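PDB 5G4I: phospholyase from Arthrobacter aurescens, which uses pyridoxal phosphate to eliminate phosphate, probably from phosphoethanolamine, although it belongs to the class III transaminase family. Local coordinates for residues G44-L49 with V67-N71; V253-F257 with G280-G284; G286-G290 with V317-G322; L341-R346 with R363-F369. All blocks are in the same frame, centred on the assembly; numbering follows the deposited sequence. Where two conformers were deposited one is given.

Contact 1. Residues G44-L49 with V67-N71; sequences GSGVWL and VGHAN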
loop_
_atom_site.group_PDB
_atom_site.type_symbol
_atom_site.label_atom_id
_atom_site.label_comp_id
_atom_site.label_asym_id
_atom_site.label_seq_id
_atom_site.Cartn_x
_atom_site.Cartn_y
_atom_site.Cartn_z
ATOM N N GLY A 44 -25.165 -4.169 -0.952
ATOM C CA GLY A 44 -25.421 -3.753 0.434
ATOM C C GLY A 44 -26.042 -2.351 0.514
ATOM O O GLY A 44 -25.940 -1.549 -0.441
ATOM N N SER A 45 -26.665 -2.042 1.650
ATOM C CA SER A 45 -27.172 -0.677 1.915
ATOM C C SER A 45 -27.153 -0.448 3.409
ATOM O O SER A 45 -27.859 -1.121 4.191
ATOM C CB SER A 45 -28.613 -0.547 1.332
ATOM O OG SER A 45 -29.017 0.814 1.619
ATOM N N GLY A 46 -26.313 0.516 3.881
ATOM C CA GLY A 46 -26.220 0.792 5.293
ATOM C C GLY A 46 -25.635 -0.364 6.066
ATOM O O GLY A 46 -24.438 -0.677 5.903
ATOM N N VAL A 47 -26.443 -1.022 6.974
ATOM C CA VAL A 47 -26.024 -2.180 7.743
ATOM C C VAL A 47 -26.489 -3.525 7.096
ATOM O O VAL A 47 -26.241 -4.587 7.699
ATOM C CB VAL A 47 -26.452 -2.119 9.195
ATOM C CG1 VAL A 47 -25.831 -0.922 9.971
ATOM C CG2 VAL A 47 -28.026 -2.192 9.348
ATOM N N TRP A 48 -27.145 -3.420 5.932
ATOM C CA TRP A 48 -27.757 -4.641 5.348
ATOM C C TRP A 48 -27.004 -5.156 4.115
ATOM O O TRP A 48 -26.521 -4.314 3.311
ATOM C CB TRP A 48 -29.200 -4.305 4.972
ATOM C CG TRP A 48 -30.072 -3.869 6.107
ATOM C CD1 TRP A 48 -30.451 -2.565 6.356
ATOM C CD2 TRP A 48 -30.563 -4.674 7.213
ATOM N NE1 TRP A 48 -31.207 -2.526 7.503
ATOM C CE2 TRP A 48 -31.291 -3.794 8.067
ATOM C CE3 TRP A 48 -30.527 -6.028 7.507
ATOM C CZ2 TRP A 48 -31.945 -4.271 9.235
ATOM C CZ3 TRP A 48 -31.202 -6.492 8.714
ATOM C CH2 TRP A 48 -31.891 -5.582 9.540
ATOM N N LEU A 49 -26.839 -6.468 3.997
ATOM C CA LEU A 49 -26.153 -7.129 2.881
ATOM C C LEU A 49 -26.998 -8.220 2.260
ATOM O O LEU A 49 -27.695 -8.895 2.997
ATOM C CB LEU A 49 -24.845 -7.737 3.341
ATOM C CG LEU A 49 -23.704 -6.743 3.667
ATOM C CD1 LEU A 49 -22.693 -7.347 4.640
ATOM C CD2 LEU A 49 -23.088 -6.217 2.348
ATOM N N VAL A 67 -19.134 4.230 7.412
ATOM C CA VAL A 67 -20.369 5.005 7.299
ATOM C C VAL A 67 -21.501 4.305 6.529
ATOM O O VAL A 67 -22.420 4.963 6.006
ATOM C CB VAL A 67 -20.117 6.459 6.827
ATOM C CG1 VAL A 67 -19.273 7.212 7.909
ATOM C CG2 VAL A 67 -19.379 6.578 5.495
ATOM N N GLY A 68 -21.345 3.009 6.399
ATOM C CA GLY A 68 -22.368 2.144 5.837
ATOM C C GLY A 68 -22.113 1.723 4.372
ATOM O O GLY A 68 -21.440 2.450 3.575
ATOM N N HIS A 69 -22.581 0.528 4.014
ATOM C CA HIS A 69 -22.489 0.072 2.632
ATOM C C HIS A 69 -23.202 1.005 1.626
ATOM O O HIS A 69 -24.330 1.481 1.895
ATOM C CB HIS A 69 -23.118 -1.346 2.511
ATOM C CG HIS A 69 -22.440 -2.357 3.360
ATOM N ND1 HIS A 69 -21.194 -2.858 3.069
ATOM C CD2 HIS A 69 -22.815 -2.955 4.533
ATOM C CE1 HIS A 69 -20.842 -3.719 4.016
ATOM N NE2 HIS A 69 -21.818 -3.796 4.914
ATOM N N ALA A 70 -22.511 1.269 0.494
ATOM C CA ALA A 70 -23.090 2.107 -0.559
ATOM C C ALA A 70 -23.468 3.541 -0.187
ATOM O O ALA A 70 -24.345 4.150 -0.758
ATOM C CB ALA A 70 -24.300 1.364 -1.267
ATOM N N ASN A 71 -22.752 4.071 0.836
ATOM C CA ASN A 71 -23.029 5.399 1.298
ATOM C C ASN A 71 -22.963 6.379 0.110
ATOM O O ASN A 71 -21.908 6.514 -0.587
ATOM C CB ASN A 71 -22.015 5.836 2.405
ATOM C CG ASN A 71 -22.289 7.211 2.943
ATOM O OD1 ASN A 71 -22.185 8.233 2.183
ATOM N ND2 ASN A 71 -22.634 7.291 4.255
#
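Leu49 and His69 both turn CG anti to the carbonyl carbon and beside the backbone N (chi1 -72° and -60°), which lays the leucine across one face of the imidazole. The leucine belongs to the beta hairpin of strands 41-45 and 48-51, closed by a type II' turn from Ser45 to Trp48. CD2 of Leu49 stands 3.7 Å from the centroid of the His69 ring, almost on the ring normal, a CH-pi contact. On the backbone, Gly46 at the hairpin tip and His69 form a single antiparallel hydrogen-bonded pair: Gly46 N reaches His69 O at 3.0 Å, and His69 N meets a lone pair of Gly46 O at 2.9 Å. Asp59 OD2, on the neighbouring strand 56-59, bonds to NE2 of His69 and fixes the rotation of the ring, while Leu87 of the second subunit packs on the same histidine. With an alanine here, Asp59 would probably lose its imidazole mate and Leu49 CD2 would be left beside a gap. Gly44 lies under the root of the histidine, its C 3.7 Å from His69 CB, where a side chain would clash. Just beyond, Ala70 CB rests 3.4 Å from Gly44 O.

Contact 2. Residues V253-F257 with G280-G284; sequences VQSGF and GKPMG. With PLP (pyridoxal-5'-phosphate), chain C; PO4 (phosphate ion), chain D.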
loop_
_atom_site.group_PDB
_atom_site.type_symbol
_atom_site.label_atom_id
_atom_site.label_comp_id
_atom_site.label_asym_id
_atom_site.label_seq_id
_atom_site.Cartn_x
_atom_site.Cartn_y
_atom_site.Cartn_z
ATOM N N VAL A 253 -5.833 1.081 13.633
ATOM C CA VAL A 253 -6.628 0.467 12.532
ATOM C C VAL A 253 -7.901 -0.129 13.047
ATOM O O VAL A 253 -8.964 0.032 12.329
ATOM C CB VAL A 253 -5.754 -0.568 11.718
ATOM C CG1 VAL A 253 -6.619 -1.294 10.711
ATOM C CG2 VAL A 253 -4.588 0.113 11.069
ATOM N N GLN A 254 -7.922 -0.757 14.199
ATOM C CA GLN A 254 -9.142 -1.343 14.814
ATOM C C GLN A 254 -9.895 -0.381 15.753
ATOM O O GLN A 254 -11.156 -0.491 15.856
ATOM C CB GLN A 254 -8.856 -2.616 15.674
ATOM C CG GLN A 254 -8.257 -3.762 14.904
ATOM C CD GLN A 254 -9.275 -4.481 14.018
ATOM O OE1 GLN A 254 -10.449 -4.455 14.231
ATOM N NE2 GLN A 254 -8.772 -5.137 13.035
ATOM N N SER A 255 -9.212 0.514 16.470
ATOM C CA SER A 255 -9.818 1.285 17.493
ATOM C C SER A 255 -10.117 2.729 17.111
ATOM O O SER A 255 -10.691 3.451 17.942
ATOM C CB SER A 255 -8.953 1.284 18.763
ATOM O OG SER A 255 -7.644 1.795 18.529
ATOM N N GLY A 256 -9.695 3.178 15.936
ATOM C CA GLY A 256 -9.819 4.614 15.562
ATOM C C GLY A 256 -11.145 5.038 15.003
ATOM O O GLY A 256 -12.133 4.266 14.898
ATOM N N PHE A 257 -11.208 6.302 14.606
ATOM C CA PHE A 257 -12.404 6.892 13.938
ATOM C C PHE A 257 -13.654 6.756 14.816
ATOM O O PHE A 257 -14.809 6.638 14.339
ATOM C CB PHE A 257 -12.589 6.448 12.508
ATOM C CG PHE A 257 -11.476 6.949 11.587
ATOM C CD1 PHE A 257 -10.197 6.285 11.500
ATOM C CD2 PHE A 257 -11.637 8.139 10.872
ATOM C CE1 PHE A 257 -9.170 6.859 10.750
ATOM C CE2 PHE A 257 -10.597 8.694 10.127
ATOM C CZ PHE A 257 -9.366 8.042 10.090
ATOM N N GLY A 280 -5.917 3.060 9.078
ATOM C CA GLY A 280 -6.269 2.430 7.784
ATOM C C GLY A 280 -7.756 2.063 7.872
ATOM O O GLY A 280 -8.611 2.881 8.246
ATOM N N LYS A 281 -8.070 0.783 7.595
ATOM C CA LYS A 281 -9.428 0.182 7.435
ATOM C C LYS A 281 -10.571 1.201 7.190
ATOM O O LYS A 281 -10.947 1.434 6.011
ATOM C CB LYS A 281 -9.637 -0.926 8.450
ATOM C CG LYS A 281 -8.892 -2.235 8.111
ATOM C CD LYS A 281 -9.220 -3.405 9.089
ATOM C CE LYS A 281 -8.515 -4.794 8.761
ATOM N NZ LYS A 281 -7.265 -4.798 9.569
ATOM N N PRO A 282 -11.295 1.662 8.262
ATOM C CA PRO A 282 -12.426 2.583 7.992
ATOM C C PRO A 282 -12.199 3.851 7.215
ATOM O O PRO A 282 -13.197 4.511 6.798
ATOM C CB PRO A 282 -12.869 2.993 9.452
ATOM C CG PRO A 282 -11.566 2.889 10.207
ATOM C CD PRO A 282 -10.998 1.615 9.700
ATOM N N MET A 283 -10.960 4.368 7.184
ATOM C CA MET A 283 -10.801 5.800 6.893
ATOM C C MET A 283 -11.357 6.342 5.591
ATOM O O MET A 283 -11.764 7.519 5.489
ATOM C CB MET A 283 -9.410 6.323 7.165
ATOM C CG MET A 283 -8.445 6.169 6.225
ATOM S SD MET A 283 -6.701 6.588 6.842
ATOM C CE MET A 283 -6.494 8.223 6.789
ATOM N N GLY A 284 -11.462 5.478 4.538
ATOM C CA GLY A 284 -12.062 5.827 3.249
ATOM C C GLY A 284 -13.325 5.036 2.855
ATOM O O GLY A 284 -13.688 4.999 1.677
HETATM N N1 PLP C . -3.028 -3.389 12.088
HETATM C C2 PLP C . -4.247 -3.739 12.566
HETATM C C2A PLP C . -4.553 -3.576 14.032
HETATM C C3 PLP C . -5.282 -4.280 11.650
HETATM O O3 PLP C . -6.513 -4.637 12.107
HETATM C C4 PLP C . -4.923 -4.417 10.220
HETATM C C4A PLP C . -5.887 -4.946 9.230
HETATM C C5 PLP C . -3.556 -3.998 9.825
HETATM C C6 PLP C . -2.685 -3.506 10.793
HETATM C C5A PLP C . -3.112 -4.107 8.384
HETATM O O4P PLP C . -4.061 -3.455 7.543
HETATM P P PLP C . -3.999 -3.642 5.944
HETATM O O1P PLP C . -4.612 -5.002 5.713
HETATM O O2P PLP C . -4.819 -2.491 5.411
HETATM O O3P PLP C . -2.526 -3.559 5.625
HETATM P P PO4 D . -10.505 -8.065 10.318
HETATM O O1 PO4 D . -10.241 -7.265 11.455
HETATM O O2 PO4 D . -11.592 -7.556 9.375
HETATM O O3 PO4 D . -11.359 -9.086 11.061
HETATM O O4 PO4 D . -9.362 -8.699 9.569
#
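Val253 and Lys281 pack tightly, crossing at about a right angle, with CG1 of the valine 3.6 Å from CG of the lysine. CG1 sits anti to the backbone N, a setting that also presses it on the cofactor, 3.4 Å from C3 of PLP. The lysine runs straight as far as CE and then bends (chi4 93°), bringing NZ to C4A of PLP at a covalent 1.4 Å. This is the internal aldimine of a fold type I PLP enzyme, its lysine presented by the loop that follows strand 276-279. A second close-packed patch lies at Phe257: CB of Met283 is 3.4 Å from CZ of Phe257, and CA of Met283 stands over a face of that ring. Pro282 CG adds an apolar touch 3.9 Å from Phe257 CD1.

Toward the phosphate ion the contact is looser. Gln254 and Lys281 approach no nearer than 3.8 Å, NE2 to NZ, and are joined chiefly through O3 of PLP, to which the lysine bond is weak and the glutamine bond doubtfully short. Gln254 NE2 also donates to O1 of the phosphate, probably from the crystallisation liquor, at 3.0 Å; Tyr61 and Arg414, with Arg90 of the second subunit, also bind it.

Contact 3. Residues G286-G290 with V317-G322; sequences GHPIG and VSSAAG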
loop_
_atom_site.group_PDB
_atom_site.type_symbol
_atom_site.label_atom_id
_atom_site.label_comp_id
_atom_site.label_asym_id
_atom_site.label_seq_id
_atom_site.Cartn_x
_atom_site.Cartn_y
_atom_site.Cartn_z
ATOM N N GLY A 286 -13.730 2.014 2.500
ATOM C CA GLY A 286 -13.350 0.946 1.499
ATOM C C GLY A 286 -12.390 1.392 0.420
ATOM O O GLY A 286 -11.775 0.539 -0.249
ATOM N N HIS A 287 -12.169 2.699 0.296
ATOM C CA HIS A 287 -11.102 3.250 -0.600
ATOM C C HIS A 287 -9.740 2.906 0.021
ATOM O O HIS A 287 -9.577 2.988 1.287
ATOM C CB HIS A 287 -11.248 4.751 -0.722
ATOM C CG HIS A 287 -10.531 5.322 -1.923
ATOM N ND1 HIS A 287 -11.038 5.230 -3.226
ATOM C CD2 HIS A 287 -9.314 5.913 -2.063
ATOM C CE1 HIS A 287 -10.175 5.741 -4.077
ATOM N NE2 HIS A 287 -9.132 6.201 -3.394
ATOM N N PRO A 288 -8.668 2.626 -0.731
ATOM C CA PRO A 288 -7.369 2.256 -0.076
ATOM C C PRO A 288 -6.622 3.506 0.443
ATOM O O PRO A 288 -6.115 4.262 -0.375
ATOM C CB PRO A 288 -6.618 1.509 -1.229
ATOM C CG PRO A 288 -7.679 1.177 -2.306
ATOM C CD PRO A 288 -8.630 2.352 -2.191
ATOM N N ILE A 289 -6.714 3.722 1.726
ATOM C CA ILE A 289 -6.093 4.911 2.379
ATOM C C ILE A 289 -5.562 4.393 3.752
ATOM O O ILE A 289 -6.252 3.625 4.458
ATOM C CB ILE A 289 -7.062 6.101 2.633
ATOM C CG1 ILE A 289 -7.950 6.453 1.460
ATOM C CG2 ILE A 289 -6.300 7.348 3.108
ATOM C CD1 ILE A 289 -9.015 7.488 1.782
ATOM N N GLY A 290 -4.355 4.895 4.114
ATOM C CA GLY A 290 -3.818 4.809 5.451
ATOM C C GLY A 290 -3.086 6.110 5.792
ATOM O O GLY A 290 -3.010 7.028 5.001
ATOM N N VAL A 317 -8.604 12.181 -5.249
ATOM C CA VAL A 317 -9.754 11.286 -5.121
ATOM C C VAL A 317 -9.793 10.534 -3.741
ATOM O O VAL A 317 -10.796 10.517 -3.020
ATOM C CB VAL A 317 -9.845 10.326 -6.316
ATOM C CG1 VAL A 317 -10.920 9.291 -6.073
ATOM C CG2 VAL A 317 -10.137 11.130 -7.564
ATOM N N SER A 318 -8.622 9.999 -3.330
ATOM C CA SER A 318 -8.447 9.496 -1.968
ATOM C C SER A 318 -8.766 10.570 -0.904
ATOM O O SER A 318 -9.462 10.265 0.078
ATOM C CB SER A 318 -7.002 8.986 -1.766
ATOM O OG SER A 318 -6.765 7.800 -2.538
ATOM N N SER A 319 -8.288 11.790 -1.137
ATOM C CA SER A 319 -8.564 12.901 -0.200
ATOM C C SER A 319 -10.060 13.192 -0.137
ATOM O O SER A 319 -10.600 13.439 0.965
ATOM C CB SER A 319 -7.761 14.123 -0.620
ATOM O OG SER A 319 -6.332 13.867 -0.631
ATOM N N ALA A 320 -10.749 13.218 -1.284
ATOM C CA ALA A 320 -12.230 13.435 -1.337
ATOM C C ALA A 320 -12.959 12.349 -0.537
ATOM O O ALA A 320 -13.926 12.612 0.213
ATOM C CB ALA A 320 -12.710 13.548 -2.791
ATOM N N ALA A 321 -12.558 11.053 -0.717
ATOM C CA ALA A 321 -13.121 9.945 0.032
ATOM C C ALA A 321 -12.972 10.105 1.564
ATOM O O ALA A 321 -13.950 9.986 2.348
ATOM C CB ALA A 321 -12.482 8.654 -0.388
ATOM N N GLY A 322 -11.723 10.443 1.974
ATOM C CA GLY A 322 -11.502 10.590 3.414
ATOM C C GLY A 322 -12.237 11.804 4.018
ATOM O O GLY A 322 -12.763 11.702 5.153
HETATM O O HOH W 1 -4.764 6.509 -1.164
#
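The imidazole of His287 turns its edge to Ser318, so that NE2 and the serine OG, which lies near the ring plane, meet at 3.0 Å. The angle at the hydrogen is only 124°, and the bond is weak. With CG anti to the backbone N (chi1 -161°), the ring swings out from the loop toward the helix and meets two apolar neighbours. CG1 of Val317 is 4.1 Å from CE1 of His287, the two side chains crossing at about a right angle, while CB of Ala321 touches the root of the histidine at its CB, 4.1 Å away. Pro288 CD covers one face of the ring, offset toward the rim.

The loop leads directly into strand 290-294 of the seven-stranded mixed sheet in the large domain of this fold type I enzyme, and the opposing segment lies near the start of helix 316-331. Ile289 directs its CD1 into the helix backbone, 3.3 Å from Ser318 O, which accepts the helical bond from Gly322 N; the same methyl lies 4.3 Å from Ala321 CB. A water bridges the two segments, donating to Pro288 O at 2.7 Å and bonding to Ser318 OG. The region sits on the dimer interface: Pro288 of the second subunit packs on both His287 and Ser318, and the two His287 rings of the dimer meet with their planes at about 80°.

Contact 4. Residues L341-R346 with R363-F369; sequences LGKYIR and RGRGLFF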
loop_
_atom_site.group_PDB
_atom_site.type_symbol
_atom_site.label_atom_id
_atom_site.label_comp_id
_atom_site.label_asym_id
_atom_site.label_seq_id
_atom_site.Cartn_x
_atom_site.Cartn_y
_atom_site.Cartn_z
ATOM N N LEU A 341 -24.877 3.902 22.739
ATOM C CA LEU A 341 -25.324 2.577 22.318
ATOM C C LEU A 341 -24.424 1.490 22.917
ATOM O O LEU A 341 -24.935 0.437 23.409
ATOM C CB LEU A 341 -25.451 2.433 20.788
ATOM C CG LEU A 341 -25.988 1.090 20.274
ATOM C CD1 LEU A 341 -27.383 0.794 20.883
ATOM C CD2 LEU A 341 -26.136 1.098 18.763
ATOM N N GLY A 342 -23.101 1.754 22.983
ATOM C CA GLY A 342 -22.219 0.804 23.673
ATOM C C GLY A 342 -22.563 0.563 25.123
ATOM O O GLY A 342 -22.457 -0.585 25.669
ATOM N N LYS A 343 -22.977 1.606 25.825
ATOM C CA LYS A 343 -23.406 1.474 27.225
ATOM C C LYS A 343 -24.628 0.506 27.373
ATOM O O LYS A 343 -24.649 -0.365 28.272
ATOM C CB LYS A 343 -23.640 2.813 27.911
ATOM C CG LYS A 343 -22.359 3.545 28.101
ATOM C CD LYS A 343 -22.604 4.977 28.491
ATOM C CE LYS A 343 -21.239 5.646 28.669
ATOM N NZ LYS A 343 -21.402 7.121 28.736
ATOM N N TYR A 344 -25.564 0.644 26.468
ATOM C CA TYR A 344 -26.767 -0.194 26.438
ATOM C C TYR A 344 -26.425 -1.652 26.075
ATOM O O TYR A 344 -26.880 -2.607 26.693
ATOM C CB TYR A 344 -27.697 0.384 25.376
ATOM C CG TYR A 344 -28.907 -0.497 25.090
ATOM C CD1 TYR A 344 -29.989 -0.455 25.885
ATOM C CD2 TYR A 344 -28.960 -1.291 23.985
ATOM C CE1 TYR A 344 -31.139 -1.216 25.593
ATOM C CE2 TYR A 344 -30.072 -2.049 23.660
ATOM C CZ TYR A 344 -31.182 -2.032 24.502
ATOM O OH TYR A 344 -32.281 -2.860 24.172
ATOM N N ILE A 345 -25.540 -1.839 25.068
ATOM C CA ILE A 345 -25.100 -3.221 24.694
ATOM C C ILE A 345 -24.386 -3.900 25.817
ATOM O O ILE A 345 -24.537 -5.060 26.098
ATOM C CB ILE A 345 -24.186 -3.113 23.420
ATOM C CG1 ILE A 345 -25.024 -2.682 22.224
ATOM C CG2 ILE A 345 -23.460 -4.432 23.115
ATOM C CD1 ILE A 345 -24.230 -2.310 20.944
ATOM N N ARG A 346 -23.498 -3.159 26.533
ATOM C CA ARG A 346 -22.784 -3.749 27.676
ATOM C C ARG A 346 -23.711 -4.255 28.765
ATOM O O ARG A 346 -23.550 -5.388 29.260
ATOM C CB ARG A 346 -21.790 -2.725 28.283
ATOM C CG ARG A 346 -21.169 -3.156 29.590
ATOM C CD ARG A 346 -19.735 -2.600 29.547
ATOM N NE ARG A 346 -18.973 -3.606 30.158
ATOM C CZ ARG A 346 -17.996 -4.436 29.761
ATOM N NH1 ARG A 346 -17.022 -4.321 28.769
ATOM N NH2 ARG A 346 -17.855 -5.377 30.662
ATOM N N ARG A 363 -16.615 -7.999 27.185
ATOM C CA ARG A 363 -15.384 -7.312 26.802
ATOM C C ARG A 363 -15.702 -6.173 25.810
ATOM O O ARG A 363 -16.621 -6.225 25.002
ATOM C CB ARG A 363 -14.441 -8.332 26.188
ATOM C CG ARG A 363 -14.009 -9.461 27.154
ATOM C CD ARG A 363 -13.388 -10.632 26.405
ATOM N NE ARG A 363 -12.920 -11.692 27.340
ATOM C CZ ARG A 363 -11.802 -11.629 28.029
ATOM N NH1 ARG A 363 -10.966 -10.651 27.886
ATOM N NH2 ARG A 363 -11.583 -12.568 28.967
ATOM N N GLY A 364 -14.839 -5.180 25.860
ATOM C CA GLY A 364 -14.839 -4.062 24.825
ATOM C C GLY A 364 -15.567 -2.817 25.286
ATOM O O GLY A 364 -15.992 -2.629 26.474
ATOM N N ARG A 365 -15.795 -1.848 24.350
ATOM C CA ARG A 365 -16.703 -0.695 24.640
ATOM C C ARG A 365 -17.119 -0.065 23.297
ATOM O O ARG A 365 -16.560 -0.451 22.245
ATOM C CB ARG A 365 -16.149 0.435 25.553
ATOM C CG ARG A 365 -14.864 0.957 24.931
ATOM C CD ARG A 365 -14.433 2.180 25.675
ATOM N NE ARG A 365 -13.801 1.807 26.931
ATOM C CZ ARG A 365 -13.214 2.659 27.770
ATOM N NH1 ARG A 365 -13.188 3.965 27.566
ATOM N NH2 ARG A 365 -12.610 2.142 28.882
ATOM N N GLY A 366 -18.064 0.808 23.332
ATOM C CA GLY A 366 -18.529 1.485 22.169
ATOM C C GLY A 366 -19.122 0.460 21.236
ATOM O O GLY A 366 -19.979 -0.351 21.660
ATOM N N LEU A 367 -18.714 0.448 19.986
ATOM C CA LEU A 367 -19.247 -0.547 19.001
ATOM C C LEU A 367 -18.179 -1.627 18.659
ATOM O O LEU A 367 -18.196 -2.205 17.556
ATOM C CB LEU A 367 -19.882 0.103 17.767
ATOM C CG LEU A 367 -21.167 0.847 18.017
ATOM C CD1 LEU A 367 -21.702 1.496 16.790
ATOM C CD2 LEU A 367 -22.227 -0.156 18.551
ATOM N N PHE A 368 -17.299 -1.959 19.606
ATOM C CA PHE A 368 -16.396 -3.138 19.498
ATOM C C PHE A 368 -16.593 -3.940 20.775
ATOM O O PHE A 368 -16.053 -3.628 21.836
ATOM C CB PHE A 368 -14.921 -2.750 19.242
ATOM C CG PHE A 368 -14.104 -3.794 18.578
ATOM C CD1 PHE A 368 -14.275 -5.176 18.840
ATOM C CD2 PHE A 368 -13.142 -3.454 17.617
ATOM C CE1 PHE A 368 -13.446 -6.155 18.232
ATOM C CE2 PHE A 368 -12.364 -4.437 17.056
ATOM C CZ PHE A 368 -12.543 -5.790 17.303
ATOM N N PHE A 369 -17.414 -5.001 20.671
ATOM C CA PHE A 369 -17.774 -5.816 21.884
ATOM C C PHE A 369 -17.513 -7.261 21.622
ATOM O O PHE A 369 -17.491 -7.783 20.496
ATOM C CB PHE A 369 -19.260 -5.630 22.374
ATOM C CG PHE A 369 -19.466 -4.543 23.418
ATOM C CD1 PHE A 369 -19.302 -4.786 24.777
ATOM C CD2 PHE A 369 -19.862 -3.256 23.014
ATOM C CE1 PHE A 369 -19.433 -3.837 25.679
ATOM C CE2 PHE A 369 -20.037 -2.240 23.987
ATOM C CZ PHE A 369 -19.883 -2.540 25.242
#
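Helix 334-355 passes over the type II' turn from Arg365 to Phe368 with its backbone almost touching, Gly342 CA only 4.0 Å from Gly366 CA and 3.2 Å from Gly366 O. A side chain on Gly342 would strike that carbonyl, so the approach depends on the bare backbone. Beside it, Leu367 CD2 is met by Ile345 CD1 at 3.8 Å and, more distantly, by Leu341 CD2.

Phe369, in the conformer described of two, slots between helix and hairpin. Ile345 CG2 lies over one face, 4.1 Å from the ring centroid, and the backbone from Gly364 to Arg365 N covers the opposite face. Arg346 crosses the far end of the ring at about a right angle, its CB 3.6 Å from CZ of Phe369. Its chain starts with CG anti to the backbone N (chi1 171°) and bends at chi2 and chi3, carrying NH1 to Gly364 O at 3.0 Å. The oxygen lies in the guanidinium plane, whereas the donor is tilted 20° from the carbonyl plane; NH2 bonds to Val362 O. A leucine in place of Arg346 would probably leave both strand carbonyls without their guanidinium partner. Strand 359-365 is an outermost strand of its sheet within the chain, and Arg346 thus serves carbonyls on its outer edge, whereas Gly366 O, buried under Gly342 CA, has no partner in the model.

From the N terminus the four contacts close in series, none nesting in or crossing another. Contact 1 closes a 17-residue loop holding strand 56-59, tying a hairpin to the loop before helix 72-82. Contact 2 closes 22 residues that include strand 276-279, joining the loops after strands 247-251 and 276-279 around the cofactor. Contact 3 follows at once, closing 26 residues between the entry to strand 290-294 and helix 316-331; the two touch where Met283 packs on Ile289 and Gly290. Contact 4 spans 16 residues and sets helix 334-355 on the sheet that contact 1 also reaches, near its other end. Phe368 from its hairpin touches Gln254 of contact 2. Contacts 1, 2 and 3 also meet the second subunit.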